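Local coordinates for GTP-binding protein (Pyrococcus horikoshii, PDB 1WXQ) that probably binds GTP, and may hydrolyse nucleoside triphosphate, as an Obg-type member of the P-loop GTPases, although its cellular role is unknown, at residues A[184-188]-A[189-193]; A[204-207]-A[208-212]. All blocks are in the same frame, centred on the assembly; numbering follows the deposited sequence.

Contact 1 of 2, residues A[184-188]-A[189-193]; sequences EAMHK and LNLPE
Met186 and Leu191 meet where helix 179-188 ends and the chain folds back over its own last turn. The carbonyl oxygen of Met186 accepts a nearly straight hydrogen bond from Leu191 N (3.0 Å, N-H...O 175°), with the donor tilted somewhat from the carbonyl plane. A longer, weak bond runs from Asn190 N to His187 O. With Asn190 in a left-handed conformation (phi 40°), these two bonds make a Schellman motif, and they occupy carbonyls that the ending helix can no longer pair in its regular way. The motif also brings Met186 (C3) and Leu191 (C'') together, the apolar contact that commonly accompanies it: Met186 CB and Leu191 CB lie 4.3 Å apart, and Leu191 CD1 rests 3.8 Å from Met186 CA. Met186, modelled as selenomethionine, reaches further. Its chain runs straight through chi2 and then bends at the selenium (chi3 44°), which turns CE along the departing loop to 3.5 Å from Pro192 O. That oxygen is hydrogen-bonded to the indole NE1 of Trp198, so the methyl packs beside an acceptor that already has a donor. Leu189, the first residue to leave helical geometry, offers its N-H to both Ala185 O and Met186 O, weakly in each case, and lays CG 3.6 Å from Ala185 O. Its isobutyl group thus lies against the flank of the last turn, beside one of its last backbone acceptors. Beyond the turn, Met186 and Leu191 both pack on Trp198 in the loop that leads to helix 200-214. Ala185 and Met186 touch Phe206 on that helix and Leu191 touches Asp202, so the capped end of helix 179-188 is set against the helix that follows it.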
loop_
_atom_site.group_PDB
_atom_site.type_symbol
_atom_site.label_atom_id
_atom_site.label_comp_id
_atom_site.label_asym_id
_atom_site.label_seq_id
_atom_site.Cartn_x
_atom_site.Cartn_y
_atom_site.Cartn_z
ATOM N N GLU A 184 -17.617 9.970 1.470
ATOM C CA GLU A 184 -16.788 10.919 0.738
ATOM C C GLU A 184 -16.983 10.858 -0.758
ATOM O O GLU A 184 -17.114 11.888 -1.407
ATOM C CB GLU A 184 -15.307 10.675 1.027
ATOM C CG GLU A 184 -14.914 10.807 2.475
ATOM C CD GLU A 184 -13.459 10.458 2.691
ATOM O OE1 GLU A 184 -12.987 9.524 2.003
ATOM O OE2 GLU A 184 -12.793 11.095 3.545
ATOM N N ALA A 185 -16.977 9.652 -1.308
ATOM C CA ALA A 185 -17.132 9.491 -2.744
ATOM C C ALA A 185 -18.421 10.165 -3.183
ATOM O O ALA A 185 -18.432 10.986 -4.103
ATOM C CB ALA A 185 -17.154 8.016 -3.095
HETATM N N MSE A 186 -19.507 9.825 -2.502
HETATM C CA MSE A 186 -20.800 10.399 -2.820
HETATM C C MSE A 186 -20.752 11.912 -2.721
HETATM O O MSE A 186 -21.200 12.629 -3.625
HETATM C CB MSE A 186 -21.857 9.874 -1.861
HETATM C CG MSE A 186 -22.221 8.437 -2.074
HETATM SE SE MSE A 186 -23.670 7.978 -0.903
HETATM C CE MSE A 186 -24.772 9.545 -1.158
ATOM N N HIS A 187 -20.215 12.383 -1.600
ATOM C CA HIS A 187 -20.104 13.809 -1.326
ATOM C C HIS A 187 -19.337 14.497 -2.440
ATOM O O HIS A 187 -19.730 15.560 -2.910
ATOM C CB HIS A 187 -19.406 14.016 0.028
ATOM C CG HIS A 187 -19.160 15.451 0.383
ATOM N ND1 HIS A 187 -18.095 16.171 -0.114
ATOM C CD2 HIS A 187 -19.848 16.302 1.182
ATOM C CE1 HIS A 187 -18.138 17.403 0.363
ATOM N NE2 HIS A 187 -19.193 17.509 1.151
ATOM N N LYS A 188 -18.261 13.859 -2.879
ATOM C CA LYS A 188 -17.403 14.395 -3.919
ATOM C C LYS A 188 -18.037 14.491 -5.301
ATOM O O LYS A 188 -17.644 15.333 -6.104
ATOM C CB LYS A 188 -16.138 13.554 -4.001
ATOM C CG LYS A 188 -15.094 14.075 -4.962
ATOM C CD LYS A 188 -13.885 13.162 -4.962
ATOM C CE LYS A 188 -12.900 13.563 -6.041
ATOM N NZ LYS A 188 -11.639 12.776 -5.934
ATOM N N LEU A 189 -19.006 13.628 -5.584
ATOM C CA LEU A 189 -19.666 13.621 -6.883
ATOM C C LEU A 189 -21.122 14.064 -6.773
ATOM O O LEU A 189 -21.932 13.633 -7.610
ATOM C CB LEU A 189 -19.607 12.217 -7.489
ATOM C CG LEU A 189 -18.242 11.548 -7.663
ATOM C CD1 LEU A 189 -18.428 10.096 -8.061
ATOM C CD2 LEU A 189 -17.435 12.294 -8.721
ATOM N N ASN A 190 -21.417 14.893 -5.776
ATOM C CA ASN A 190 -22.768 15.410 -5.572
ATOM C C ASN A 190 -23.832 14.350 -5.816
ATOM O O ASN A 190 -24.795 14.569 -6.527
ATOM C CB ASN A 190 -23.008 16.564 -6.551
ATOM C CG ASN A 190 -22.237 17.783 -6.131
ATOM O OD1 ASN A 190 -22.106 18.097 -4.955
ATOM N ND2 ASN A 190 -21.793 18.538 -7.151
ATOM N N LEU A 191 -23.628 13.157 -5.247
ATOM C CA LEU A 191 -24.692 12.173 -5.402
ATOM C C LEU A 191 -25.736 12.282 -4.287
ATOM O O LEU A 191 -25.502 12.863 -3.235
ATOM C CB LEU A 191 -24.060 10.781 -5.389
ATOM C CG LEU A 191 -23.102 10.561 -6.562
ATOM C CD1 LEU A 191 -22.108 9.427 -6.300
ATOM C CD2 LEU A 191 -23.825 10.206 -7.861
ATOM N N PRO A 192 -26.962 11.801 -4.604
ATOM C CA PRO A 192 -28.110 11.929 -3.723
ATOM C C PRO A 192 -28.200 10.763 -2.734
ATOM O O PRO A 192 -27.754 9.658 -3.000
ATOM C CB PRO A 192 -29.342 11.894 -4.623
ATOM C CG PRO A 192 -28.969 11.119 -5.888
ATOM C CD PRO A 192 -27.368 11.129 -5.833
ATOM N N GLU A 193 -28.844 11.070 -1.614
ATOM C CA GLU A 193 -29.094 10.077 -0.578
ATOM C C GLU A 193 -30.159 9.086 -1.049
ATOM O O GLU A 193 -30.230 7.951 -0.563
ATOM C CB GLU A 193 -29.546 10.771 0.707
ATOM C CG GLU A 193 -28.506 11.723 1.271
ATOM C CD GLU A 193 -29.086 12.673 2.297
ATOM O OE1 GLU A 193 -30.005 13.450 1.933
ATOM O OE2 GLU A 193 -28.624 12.641 3.462
#

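Contact 2 of 2, residues A[204-207]-A[208-212]; sequences LAFA and SEIRR
The Phe206 ring carries Ile210 CG1 over one face, 3.9 Å from the ring centroid and 25° off the normal, a CH-pi contact displaced toward the rim. Ile210 CD1 continues past that rim, 3.7 Å from Phe206 CZ, and Trp198 meets the same ring edge-to-face. Phe206 holds CG anti to its N (chi1 170°), while Ile210 turns CG1 back beside its own N, so that the two side chains converge across one helical turn. The guanidinium of Arg212 has the carboxylate carbon of Glu209 over one face. Arg212 NH2 and Glu209 OE2 are 2.8 Å apart there, but the oxygen lies well out of the guanidinium plane and the attraction is one of charge alone. Underneath runs the regular i to i+4 bonding of an alpha-helix, here the middle of helix 200-214, from Ser208 N to Leu204 O (2.8 Å) through to Arg211 N to Ala207 O (3.0 Å). Were Phe206 cut back to an alanine, Ile210 CG1 would probably lose its aromatic face and a gap would be likely to open against Ala185, Met186 and Trp198. Another side of the helix is polar: Ser208 OG hydrogen-bonds Asp139, and Arg211 forms salt bridges to Asp139 and Glu135, joining it to helix 127-147.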
loop_
_atom_site.group_PDB
_atom_site.type_symbol
_atom_site.label_atom_id
_atom_site.label_comp_id
_atom_site.label_asym_id
_atom_site.label_seq_id
_atom_site.Cartn_x
_atom_site.Cartn_y
_atom_site.Cartn_z
ATOM N N LEU A 204 -21.004 4.129 -12.503
ATOM C CA LEU A 204 -19.662 3.908 -13.032
ATOM C C LEU A 204 -18.699 4.955 -12.435
ATOM O O LEU A 204 -17.584 4.631 -11.986
ATOM C CB LEU A 204 -19.689 4.002 -14.557
ATOM C CG LEU A 204 -18.339 3.897 -15.241
ATOM C CD1 LEU A 204 -17.616 2.681 -14.730
ATOM C CD2 LEU A 204 -18.537 3.806 -16.756
ATOM N N ALA A 205 -19.149 6.206 -12.414
ATOM C CA ALA A 205 -18.332 7.283 -11.868
ATOM C C ALA A 205 -18.070 7.024 -10.389
ATOM O O ALA A 205 -16.969 7.245 -9.889
ATOM C CB ALA A 205 -19.038 8.619 -12.038
ATOM N N PHE A 206 -19.095 6.565 -9.680
ATOM C CA PHE A 206 -18.928 6.283 -8.266
ATOM C C PHE A 206 -17.986 5.097 -8.112
ATOM O O PHE A 206 -17.161 5.080 -7.210
ATOM C CB PHE A 206 -20.271 5.990 -7.600
ATOM C CG PHE A 206 -20.142 5.454 -6.201
ATOM C CD1 PHE A 206 -20.184 4.085 -5.963
ATOM C CD2 PHE A 206 -19.939 6.311 -5.128
ATOM C CE1 PHE A 206 -20.025 3.574 -4.672
ATOM C CE2 PHE A 206 -19.780 5.817 -3.837
ATOM C CZ PHE A 206 -19.823 4.441 -3.606
ATOM N N ALA A 207 -18.106 4.118 -9.003
ATOM C CA ALA A 207 -17.237 2.946 -8.949
ATOM C C ALA A 207 -15.772 3.356 -9.103
ATOM O O ALA A 207 -14.921 2.936 -8.324
ATOM C CB ALA A 207 -17.617 1.936 -10.053
ATOM N N SER A 208 -15.491 4.178 -10.109
ATOM C CA SER A 208 -14.134 4.630 -10.367
ATOM C C SER A 208 -13.577 5.369 -9.153
ATOM O O SER A 208 -12.418 5.180 -8.781
ATOM C CB SER A 208 -14.093 5.549 -11.606
ATOM O OG SER A 208 -14.357 4.821 -12.810
ATOM N N GLU A 209 -14.409 6.192 -8.528
ATOM C CA GLU A 209 -13.961 6.940 -7.376
ATOM C C GLU A 209 -13.609 6.007 -6.227
ATOM O O GLU A 209 -12.709 6.295 -5.443
ATOM C CB GLU A 209 -15.030 7.935 -6.939
ATOM C CG GLU A 209 -14.569 8.867 -5.823
ATOM C CD GLU A 209 -13.162 9.420 -6.035
ATOM O OE1 GLU A 209 -12.845 9.881 -7.158
ATOM O OE2 GLU A 209 -12.379 9.398 -5.060
ATOM N N ILE A 210 -14.311 4.885 -6.131
ATOM C CA ILE A 210 -14.062 3.917 -5.069
ATOM C C ILE A 210 -12.743 3.209 -5.303
ATOM O O ILE A 210 -11.973 2.992 -4.365
ATOM C CB ILE A 210 -15.199 2.877 -4.990
ATOM C CG1 ILE A 210 -16.442 3.521 -4.375
ATOM C CG2 ILE A 210 -14.781 1.699 -4.161
ATOM C CD1 ILE A 210 -16.189 4.051 -2.973
ATOM N N ARG A 211 -12.484 2.861 -6.565
ATOM C CA ARG A 211 -11.256 2.181 -6.939
ATOM C C ARG A 211 -10.068 3.050 -6.568
ATOM O O ARG A 211 -9.136 2.594 -5.919
ATOM C CB ARG A 211 -11.243 1.898 -8.448
ATOM C CG ARG A 211 -9.972 1.232 -8.958
ATOM C CD ARG A 211 -8.947 2.247 -9.447
ATOM N NE ARG A 211 -9.490 3.031 -10.552
ATOM C CZ ARG A 211 -8.829 3.977 -11.219
ATOM N NH1 ARG A 211 -7.576 4.272 -10.907
ATOM N NH2 ARG A 211 -9.432 4.639 -12.198
ATOM N N ARG A 212 -10.126 4.311 -6.984
ATOM C CA ARG A 212 -9.064 5.274 -6.734
ATOM C C ARG A 212 -8.647 5.335 -5.271
ATOM O O ARG A 212 -7.475 5.528 -4.961
ATOM C CB ARG A 212 -9.501 6.663 -7.194
ATOM C CG ARG A 212 -8.748 7.229 -8.405
ATOM C CD ARG A 212 -9.079 8.710 -8.499
ATOM N NE ARG A 212 -9.237 9.222 -7.137
ATOM C CZ ARG A 212 -9.823 10.372 -6.809
ATOM N NH1 ARG A 212 -10.322 11.170 -7.751
ATOM N NH2 ARG A 212 -9.926 10.707 -5.523
#

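Followed from the N terminus, the two contacts come in series, neither nested nor crossing. Contact 1 closes the tight turn that ends helix 179-188; the chain then passes through a short loop into helix 200-214, where contact 2 links successive turns within one helix and closes no loop. Their centres are 11 Å apart and they touch directly: Ala185 CB packs on Phe206 CE2 (3.5 Å), while Lys188 NZ makes a long, weak ion pair with Glu209 OE1. Together with helix 127-147 these helices belong to the helical region between the parallel neighbouring strands 104-110 and 217-222, the latter following helix 200-214 back into the G-domain sheet.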